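Local coordinates for amidohydrolase (Staphylococcus aureus, PDB 3NUR), which is a putative metal-dependent amidohydrolase of the TIM-barrel superfamily, probably hydrolysing carbon–nitrogen bonds other than peptide bonds in linear amides, at residues D167-Q172 with H225-I230; S203-N208 with T216-G221. All coordinates share one frame; numbering follows the deposited sequence. Where two conformers were deposited one is given.

Contact 1: D167-Q172 with H225-I230; sequences DGFLDQ and HIDVGI
Phe169 reaches across from its loop and sets the far end of its ring against helix 223-237, between Asp227 and Ile230. The apolar part of the contact is small: in the conformer described, CG2 of Ile230 lies 4.0 Å from both CE2 and CZ of Phe169 and meets the ring obliquely. A second conformer of Ile230 makes this touch less certain. His231 and His234 of the same helix also meet the Phe169 ring.

The polar neighbour is Asp227. With chi1 at -175° its CG is anti to the backbone N, and OD2 comes to 4.2 Å from CE1 of Phe169, near the ring plane and thus at its hydrogen-bearing edge. Ring and carboxylate planes are turned 49° apart. The stronger partner of this oxygen is Arg164, with which it forms a salt bridge.

No hydrogen bond joins 167-172 to 225-230, but the loop is braced internally. Phe169 to Gln172 form a type I beta turn, and NE2 of Gln172 donates to O of Phe169 at 2.9 Å with an N-H...O angle of 153°. The same NE2 makes weak bonds to O and OD1 of Asp167. Beyond the segments, Leu170 N bonds to His231 and Asp171 to His234, so the turn is also tied to the helix by polar links.

The side chain of Asp227 is about 14 Å from the bound calcium ion, so the contact is not part of the metal site. This is surface packing in a TIM-barrel fold: the loop between strand 159-162 and helix 176-185 rests on helix 223-237.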
ATOM      1  N   ASP A 167       7.491  -9.681 -15.362  1.00 13.07           N
ATOM      2  CA  ASP A 167       8.473 -10.761 -15.252  1.00 13.95           C
ATOM      3  C   ASP A 167       8.736 -11.254 -13.818  1.00 17.11           C
ATOM      4  O   ASP A 167       9.695 -11.988 -13.579  1.00 17.53           O
ATOM      5  CB  ASP A 167       9.769 -10.380 -15.990  1.00 15.83           C
ATOM      6  CG  ASP A 167      10.419  -9.094 -15.501  1.00 20.05           C
ATOM      7  OD1 ASP A 167      10.031  -8.597 -14.418  1.00 17.21           O
ATOM      8  OD2 ASP A 167      11.289  -8.567 -16.214  1.00 20.96           O
ATOM      9  N   GLY A 168       7.884 -10.858 -12.882  1.00 12.51           N
ATOM     10  CA  GLY A 168       8.019 -11.315 -11.505  1.00 11.05           C
ATOM     11  C   GLY A 168       8.084 -10.244 -10.442  1.00 13.58           C
ATOM     12  O   GLY A 168       7.657  -9.103 -10.647  1.00 12.89           O
ATOM     13  N   PHE A 169       8.604 -10.634  -9.273  1.00 10.97           N
ATOM     14  CA  PHE A 169       8.693  -9.755  -8.112  1.00  8.67           C
ATOM     15  C   PHE A 169       9.749  -8.680  -8.281  1.00 12.74           C
ATOM     16  O   PHE A 169      10.677  -8.820  -9.086  1.00 12.28           O
ATOM     17  CB  PHE A 169       8.928 -10.582  -6.836  1.00  9.49           C
ATOM     18  CG  PHE A 169       7.778 -11.494  -6.455  1.00 10.51           C
ATOM     19  CD1 PHE A 169       6.487 -10.991  -6.307  1.00 12.53           C
ATOM     20  CD2 PHE A 169       8.000 -12.833  -6.166  1.00 13.28           C
ATOM     21  CE1 PHE A 169       5.427 -11.824  -5.906  1.00 13.49           C
ATOM     22  CE2 PHE A 169       6.945 -13.664  -5.753  1.00 15.46           C
ATOM     23  CZ  PHE A 169       5.668 -13.148  -5.618  1.00 13.92           C
ATOM     24  N   LEU A 170       9.594  -7.608  -7.502  1.00  9.90           N
ATOM     25  CA  LEU A 170      10.465  -6.435  -7.547  1.00  9.61           C
ATOM     26  C   LEU A 170      11.827  -6.570  -6.822  1.00 14.18           C
ATOM     27  O   LEU A 170      12.555  -5.580  -6.693  1.00 13.79           O
ATOM     28  CB  LEU A 170       9.683  -5.142  -7.206  1.00  9.51           C
ATOM     29  CG  LEU A 170       8.352  -4.902  -7.987  1.00 13.39           C
ATOM     30  CD1 LEU A 170       7.533  -3.761  -7.378  1.00 13.46           C
ATOM     31  CD2 LEU A 170       8.585  -4.621  -9.477  1.00 16.42           C
ATOM     32  N   ASP A 171      12.191  -7.803  -6.368  1.00  9.90           N
ATOM     33  CA  ASP A 171      13.520  -8.049  -5.779  1.00  9.52           C
ATOM     34  C   ASP A 171      14.592  -8.192  -6.875  1.00 14.60           C
ATOM     35  O   ASP A 171      15.794  -8.220  -6.568  1.00 14.87           O
ATOM     36  CB  ASP A 171      13.532  -9.275  -4.842  1.00 10.27           C
ATOM     37  CG  ASP A 171      13.131 -10.596  -5.466  1.00 14.39           C
ATOM     38  OD1 ASP A 171      12.335 -10.580  -6.442  1.00 15.91           O
ATOM     39  OD2 ASP A 171      13.536 -11.648  -4.929  1.00 12.00           O
ATOM     40  N   GLN A 172      14.161  -8.314  -8.137  1.00 12.27           N
ATOM     41  CA  GLN A 172      15.078  -8.459  -9.284  1.00 11.26           C
ATOM     42  C   GLN A 172      15.956  -7.213  -9.423  1.00 15.14           C
ATOM     43  O   GLN A 172      15.503  -6.099  -9.139  1.00 12.94           O
ATOM     44  CB  GLN A 172      14.291  -8.702 -10.579  1.00 12.63           C
ATOM     45  CG  GLN A 172      13.598 -10.048 -10.622  1.00 14.93           C
ATOM     46  CD  GLN A 172      12.730 -10.144 -11.848  1.00 23.42           C
ATOM     47  OE1 GLN A 172      13.221 -10.287 -12.970  1.00 21.72           O
ATOM     48  NE2 GLN A 172      11.417 -10.004 -11.681  1.00 17.01           N
ATOM     49  N   HIS A 225      -3.609 -11.606  -1.168  1.00  7.53           N
ATOM     50  CA  HIS A 225      -3.020 -11.181   0.110  1.00  6.24           C
ATOM     51  C   HIS A 225      -1.804 -12.069   0.411  1.00 10.08           C
ATOM     52  O   HIS A 225      -0.734 -11.570   0.778  1.00  8.58           O
ATOM     53  CB  HIS A 225      -4.091 -11.232   1.212  1.00  6.19           C
ATOM     54  CG  HIS A 225      -5.210 -10.280   0.905  1.00  8.19           C
ATOM     55  ND1 HIS A 225      -5.013  -8.914   0.932  1.00  9.56           N
ATOM     56  CD2 HIS A 225      -6.473 -10.533   0.477  1.00  8.82           C
ATOM     57  CE1 HIS A 225      -6.169  -8.374   0.552  1.00  8.98           C
ATOM     58  NE2 HIS A 225      -7.080  -9.310   0.278  1.00  8.93           N
ATOM     59  N   ILE A 226      -1.951 -13.392   0.202  1.00  6.88           N
ATOM     60  CA  ILE A 226      -0.835 -14.332   0.341  1.00  5.77           C
ATOM     61  C   ILE A 226       0.288 -13.859  -0.590  1.00 10.40           C
ATOM     62  O   ILE A 226       1.447 -13.749  -0.169  1.00  7.84           O
ATOM     63  CB  ILE A 226      -1.306 -15.759  -0.061  1.00  8.58           C
ATOM     64  CG1 ILE A 226      -2.293 -16.337   0.971  1.00  8.29           C
ATOM     65  CG2 ILE A 226      -0.118 -16.691  -0.350  1.00  9.61           C
ATOM     66  CD1 ILE A 226      -1.685 -16.787   2.386  1.00  8.06           C
ATOM     67  N   ASP A 227      -0.086 -13.526  -1.845  1.00  8.41           N
ATOM     68  CA  ASP A 227       0.865 -13.076  -2.855  1.00  7.67           C
ATOM     69  C   ASP A 227       1.684 -11.832  -2.448  1.00 10.02           C
ATOM     70  O   ASP A 227       2.923 -11.846  -2.537  1.00  8.33           O
ATOM     71  CB  ASP A 227       0.126 -12.878  -4.174  1.00  7.72           C
ATOM     72  CG  ASP A 227       1.018 -12.535  -5.325  1.00 13.36           C
ATOM     73  OD1 ASP A 227       1.344 -13.451  -6.110  1.00 10.92           O
ATOM     74  OD2 ASP A 227       1.317 -11.327  -5.502  1.00 17.97           O
ATOM     75  N   VAL A 228       1.008 -10.769  -1.977  1.00  8.28           N
ATOM     76  CA  VAL A 228       1.725  -9.547  -1.592  1.00  9.07           C
ATOM     77  C   VAL A 228       2.650  -9.738  -0.376  1.00 10.95           C
ATOM     78  O   VAL A 228       3.728  -9.144  -0.344  1.00 10.43           O
ATOM     79  CB  VAL A 228       0.817  -8.298  -1.554  1.00 14.16           C
ATOM     80  CG1 VAL A 228      -0.253  -8.449  -0.505  1.00 13.64           C
ATOM     81  CG2 VAL A 228       1.623  -7.017  -1.350  1.00 14.80           C
ATOM     82  N   GLY A 229       2.271 -10.623   0.555  1.00  7.89           N
ATOM     83  CA  GLY A 229       3.111 -10.943   1.713  1.00  7.37           C
ATOM     84  C   GLY A 229       4.397 -11.603   1.241  1.00 10.28           C
ATOM     85  O   GLY A 229       5.493 -11.262   1.698  1.00  9.42           O
ATOM     86  N   ILE A 230       4.271 -12.549   0.288  1.00  6.76           N
ATOM     87  CA  ILE A 230       5.433 -13.249  -0.279  0.60  5.64           C
ATOM     88  C   ILE A 230       6.335 -12.234  -0.997  1.00  8.32           C
ATOM     89  O   ILE A 230       7.561 -12.269  -0.824  1.00  7.66           O
ATOM     90  CB  ILE A 230       4.961 -14.450  -1.156  0.60  7.15           C
ATOM     91  CG1 ILE A 230       4.358 -15.566  -0.251  0.60  6.75           C
ATOM     92  CG2 ILE A 230       6.083 -14.996  -2.069  0.60  7.51           C
ATOM     93  CD1 ILE A 230       3.637 -16.736  -0.993  0.60  3.00           C
TER

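Contact 2: S203-N208 with T216-G221; sequences SYYKGN and TFACFG
Segment 203-208, which begins on helix 198-205, meets the last turn of helix 211-218 with the CA atoms of Tyr205 and Ala218 5.4 Å apart, while Cys219 is the first residue to leave helical geometry. The small side chain of Ala218 is consistent with this closeness: CG of Tyr205 lies 3.5 Å from CA of Ala218.

CA of Ala218 sits over one face of the Tyr205 ring, 3.9 Å from its centroid and 24° off the normal, in a CH-pi contact displaced toward CG. CB of Ala218 lies 3.6 Å from CB of Tyr205. The opposite ring face carries CB of the preceding Tyr204, so the aromatic plane is sandwiched between aliphatic carbons.

The second aromatic stands across the edge of the first. Phe217 has CG anti to the backbone N (chi1 -179°), which carries its ring out to Tyr205, and the two form a T-shaped pair with centroids 4.8 Å apart and planes at 84°. CD1 of Tyr205 points into the face of Phe217, over its centre and 3.5 Å above the plane. At the periphery, O of Tyr204 lies 4.1 Å from CE2 of Phe217. Ile226 of helix 223-237 packs against Tyr205 as well, and Tyr209 and Tyr222 against Phe217.

No hydrogen bond crosses between the segments. Cohesion probably comes mainly from dispersion, with a weak electrostatic share from C-H groups directed at ring faces, and the nearly perpendicular rings together with the sandwiched tyrosine should restrict how Tyr205 can turn.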
ATOM      1  N   SER A 203      -2.810 -23.531 -10.204  1.00 13.04           N
ATOM      2  CA  SER A 203      -2.265 -24.500  -9.237  1.00 14.14           C
ATOM      3  C   SER A 203      -2.895 -24.421  -7.857  1.00 16.35           C
ATOM      4  O   SER A 203      -3.146 -25.453  -7.239  1.00 16.41           O
ATOM      5  CB  SER A 203      -0.752 -24.327  -9.089  1.00 18.77           C
ATOM      6  OG  SER A 203      -0.085 -24.653 -10.297  1.00 33.26           O
ATOM      7  N   TYR A 204      -3.094 -23.202  -7.347  1.00 10.26           N
ATOM      8  CA  TYR A 204      -3.554 -23.012  -5.978  1.00 10.51           C
ATOM      9  C   TYR A 204      -5.024 -22.722  -5.754  1.00 14.00           C
ATOM     10  O   TYR A 204      -5.531 -23.037  -4.674  1.00 13.72           O
ATOM     11  CB  TYR A 204      -2.711 -21.919  -5.285  1.00 12.06           C
ATOM     12  CG  TYR A 204      -1.500 -22.408  -4.504  1.00 14.36           C
ATOM     13  CD1 TYR A 204      -1.282 -23.767  -4.288  1.00 16.32           C
ATOM     14  CD2 TYR A 204      -0.602 -21.508  -3.936  1.00 15.09           C
ATOM     15  CE1 TYR A 204      -0.194 -24.219  -3.542  1.00 15.68           C
ATOM     16  CE2 TYR A 204       0.492 -21.947  -3.184  1.00 15.13           C
ATOM     17  CZ  TYR A 204       0.682 -23.305  -2.978  1.00 19.96           C
ATOM     18  OH  TYR A 204       1.754 -23.752  -2.246  1.00 17.13           O
ATOM     19  N   TYR A 205      -5.671 -21.997  -6.679  1.00  9.51           N
ATOM     20  CA  TYR A 205      -7.038 -21.512  -6.430  1.00  8.39           C
ATOM     21  C   TYR A 205      -8.157 -22.191  -7.170  1.00 12.54           C
ATOM     22  O   TYR A 205      -9.257 -22.276  -6.635  1.00 13.80           O
ATOM     23  CB  TYR A 205      -7.098 -19.961  -6.432  1.00  8.95           C
ATOM     24  CG  TYR A 205      -6.082 -19.405  -5.451  1.00  9.44           C
ATOM     25  CD1 TYR A 205      -6.259 -19.553  -4.076  1.00 10.69           C
ATOM     26  CD2 TYR A 205      -4.881 -18.854  -5.898  1.00  9.50           C
ATOM     27  CE1 TYR A 205      -5.290 -19.120  -3.168  1.00  9.24           C
ATOM     28  CE2 TYR A 205      -3.896 -18.438  -5.000  1.00  9.04           C
ATOM     29  CZ  TYR A 205      -4.094 -18.594  -3.638  1.00 11.77           C
ATOM     30  OH  TYR A 205      -3.119 -18.196  -2.744  1.00 10.16           O
ATOM     31  N   LYS A 206      -7.886 -22.739  -8.360  1.00 11.21           N
ATOM     32  CA  LYS A 206      -8.913 -23.528  -9.034  1.00 11.78           C
ATOM     33  C   LYS A 206      -9.008 -24.839  -8.249  1.00 15.44           C
ATOM     34  O   LYS A 206      -7.986 -25.400  -7.855  1.00 15.26           O
ATOM     35  CB  LYS A 206      -8.506 -23.841 -10.480  1.00 15.11           C
ATOM     36  CG  LYS A 206      -8.633 -22.662 -11.420  1.00 29.40           C
ATOM     37  CD  LYS A 206      -8.822 -23.135 -12.851  1.00 43.75           C
ATOM     38  CE  LYS A 206     -10.268 -23.294 -13.262  1.00 64.97           C
ATOM     39  NZ  LYS A 206     -10.394 -23.715 -14.683  1.00 77.33           N
ATOM     40  N   GLY A 207     -10.223 -25.284  -7.988  1.00 11.36           N
ATOM     41  CA  GLY A 207     -10.421 -26.515  -7.233  1.00 11.33           C
ATOM     42  C   GLY A 207     -11.773 -27.121  -7.523  1.00 14.67           C
ATOM     43  O   GLY A 207     -12.425 -26.741  -8.496  1.00 13.80           O
ATOM     44  N   ASN A 208     -12.201 -28.051  -6.669  1.00 10.58           N
ATOM     45  CA  ASN A 208     -13.475 -28.753  -6.835  1.00 10.25           C
ATOM     46  C   ASN A 208     -14.636 -27.965  -6.261  1.00 12.85           C
ATOM     47  O   ASN A 208     -15.247 -28.335  -5.254  1.00 11.80           O
ATOM     48  CB  ASN A 208     -13.375 -30.157  -6.249  1.00 12.59           C
ATOM     49  CG  ASN A 208     -14.495 -31.078  -6.664  1.00 22.20           C
ATOM     50  OD1 ASN A 208     -15.337 -30.747  -7.506  1.00 16.66           O
ATOM     51  ND2 ASN A 208     -14.497 -32.269  -6.123  1.00 19.12           N
ATOM     52  N   THR A 216     -12.815 -15.517  -6.284  1.00 10.23           N
ATOM     53  CA  THR A 216     -12.784 -14.716  -5.055  1.00  9.58           C
ATOM     54  C   THR A 216     -11.685 -15.251  -4.096  1.00 11.79           C
ATOM     55  O   THR A 216     -10.981 -14.471  -3.459  1.00 11.25           O
ATOM     56  CB  THR A 216     -14.169 -14.595  -4.420  1.00 11.35           C
ATOM     57  OG1 THR A 216     -14.633 -15.902  -4.053  1.00 11.16           O
ATOM     58  CG2 THR A 216     -15.185 -13.873  -5.333  1.00  9.94           C
ATOM     59  N   PHE A 217     -11.526 -16.583  -4.031  1.00  9.32           N
ATOM     60  CA  PHE A 217     -10.493 -17.244  -3.230  1.00  7.83           C
ATOM     61  C   PHE A 217      -9.095 -16.741  -3.669  1.00 10.25           C
ATOM     62  O   PHE A 217      -8.277 -16.346  -2.822  1.00  9.77           O
ATOM     63  CB  PHE A 217     -10.626 -18.774  -3.397  1.00  8.71           C
ATOM     64  CG  PHE A 217      -9.664 -19.676  -2.645  1.00  8.99           C
ATOM     65  CD1 PHE A 217      -8.989 -19.221  -1.513  1.00 10.63           C
ATOM     66  CD2 PHE A 217      -9.527 -21.014  -2.996  1.00  8.33           C
ATOM     67  CE1 PHE A 217      -8.107 -20.055  -0.831  1.00 10.20           C
ATOM     68  CE2 PHE A 217      -8.670 -21.865  -2.283  1.00 11.70           C
ATOM     69  CZ  PHE A 217      -7.984 -21.386  -1.196  1.00  9.58           C
ATOM     70  N   ALA A 218      -8.864 -16.666  -4.984  1.00  7.46           N
ATOM     71  CA  ALA A 218      -7.592 -16.198  -5.557  1.00  7.22           C
ATOM     72  C   ALA A 218      -7.353 -14.724  -5.323  1.00 10.86           C
ATOM     73  O   ALA A 218      -6.205 -14.295  -5.318  1.00 10.07           O
ATOM     74  CB  ALA A 218      -7.576 -16.460  -7.057  1.00  7.66           C
ATOM     75  N   CYS A 219      -8.429 -13.939  -5.220  1.00  8.31           N
ATOM     76  CA  CYS A 219      -8.295 -12.497  -5.057  1.00 10.10           C
ATOM     77  C   CYS A 219      -8.412 -12.051  -3.593  1.00 12.24           C
ATOM     78  O   CYS A 219      -7.618 -12.507  -2.749  1.00 10.32           O
ATOM     79  CB  CYS A 219      -9.256 -11.752  -5.986  1.00 11.81           C
ATOM     80  SG  CYS A 219      -8.934 -12.035  -7.750  1.00 16.80           S
ATOM     81  N   PHE A 220      -9.384 -11.177  -3.287  1.00  9.65           N
ATOM     82  CA  PHE A 220      -9.598 -10.603  -1.938  1.00  8.39           C
ATOM     83  C   PHE A 220      -9.996 -11.577  -0.830  1.00 10.81           C
ATOM     84  O   PHE A 220      -9.939 -11.214   0.343  1.00 10.86           O
ATOM     85  CB  PHE A 220     -10.567  -9.391  -1.994  1.00 10.65           C
ATOM     86  CG  PHE A 220     -11.718  -9.532  -2.956  1.00 13.43           C
ATOM     87  CD1 PHE A 220     -12.612 -10.592  -2.851  1.00 16.69           C
ATOM     88  CD2 PHE A 220     -11.909  -8.607  -3.980  1.00 17.49           C
ATOM     89  CE1 PHE A 220     -13.680 -10.729  -3.747  1.00 18.24           C
ATOM     90  CE2 PHE A 220     -12.979  -8.745  -4.879  1.00 21.31           C
ATOM     91  CZ  PHE A 220     -13.850  -9.813  -4.761  1.00 19.38           C
ATOM     92  N   GLY A 221     -10.438 -12.773  -1.195  1.00  7.90           N
ATOM     93  CA  GLY A 221     -10.793 -13.791  -0.215  1.00  7.52           C
ATOM     94  C   GLY A 221      -9.587 -14.373   0.507  1.00 12.00           C
ATOM     95  O   GLY A 221      -9.700 -14.800   1.670  1.00 11.96           O
TER

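In the fold
Helix 223-237 relates the two contacts: it is one partner in contact 1, and it adjoins contact 2, since helix 211-218 precedes it in the chain and NE2 of His225 packs 3.4 Å from O of Phe220. Their centres are about 17 Å apart, and contact 2 is nested within the chain loop that contact 1 closes. Contact 1 is a sparse surface contact, mixing one ring, a methyl and a carboxylate; polar ties beside it run through Arg164 and the histidines of helix 223-237. Contact 2 has its centre farther from the chain centre, about 22 Å against 13 Å, yet is partly buried and wholly aromatic and aliphatic in its side-chain packing.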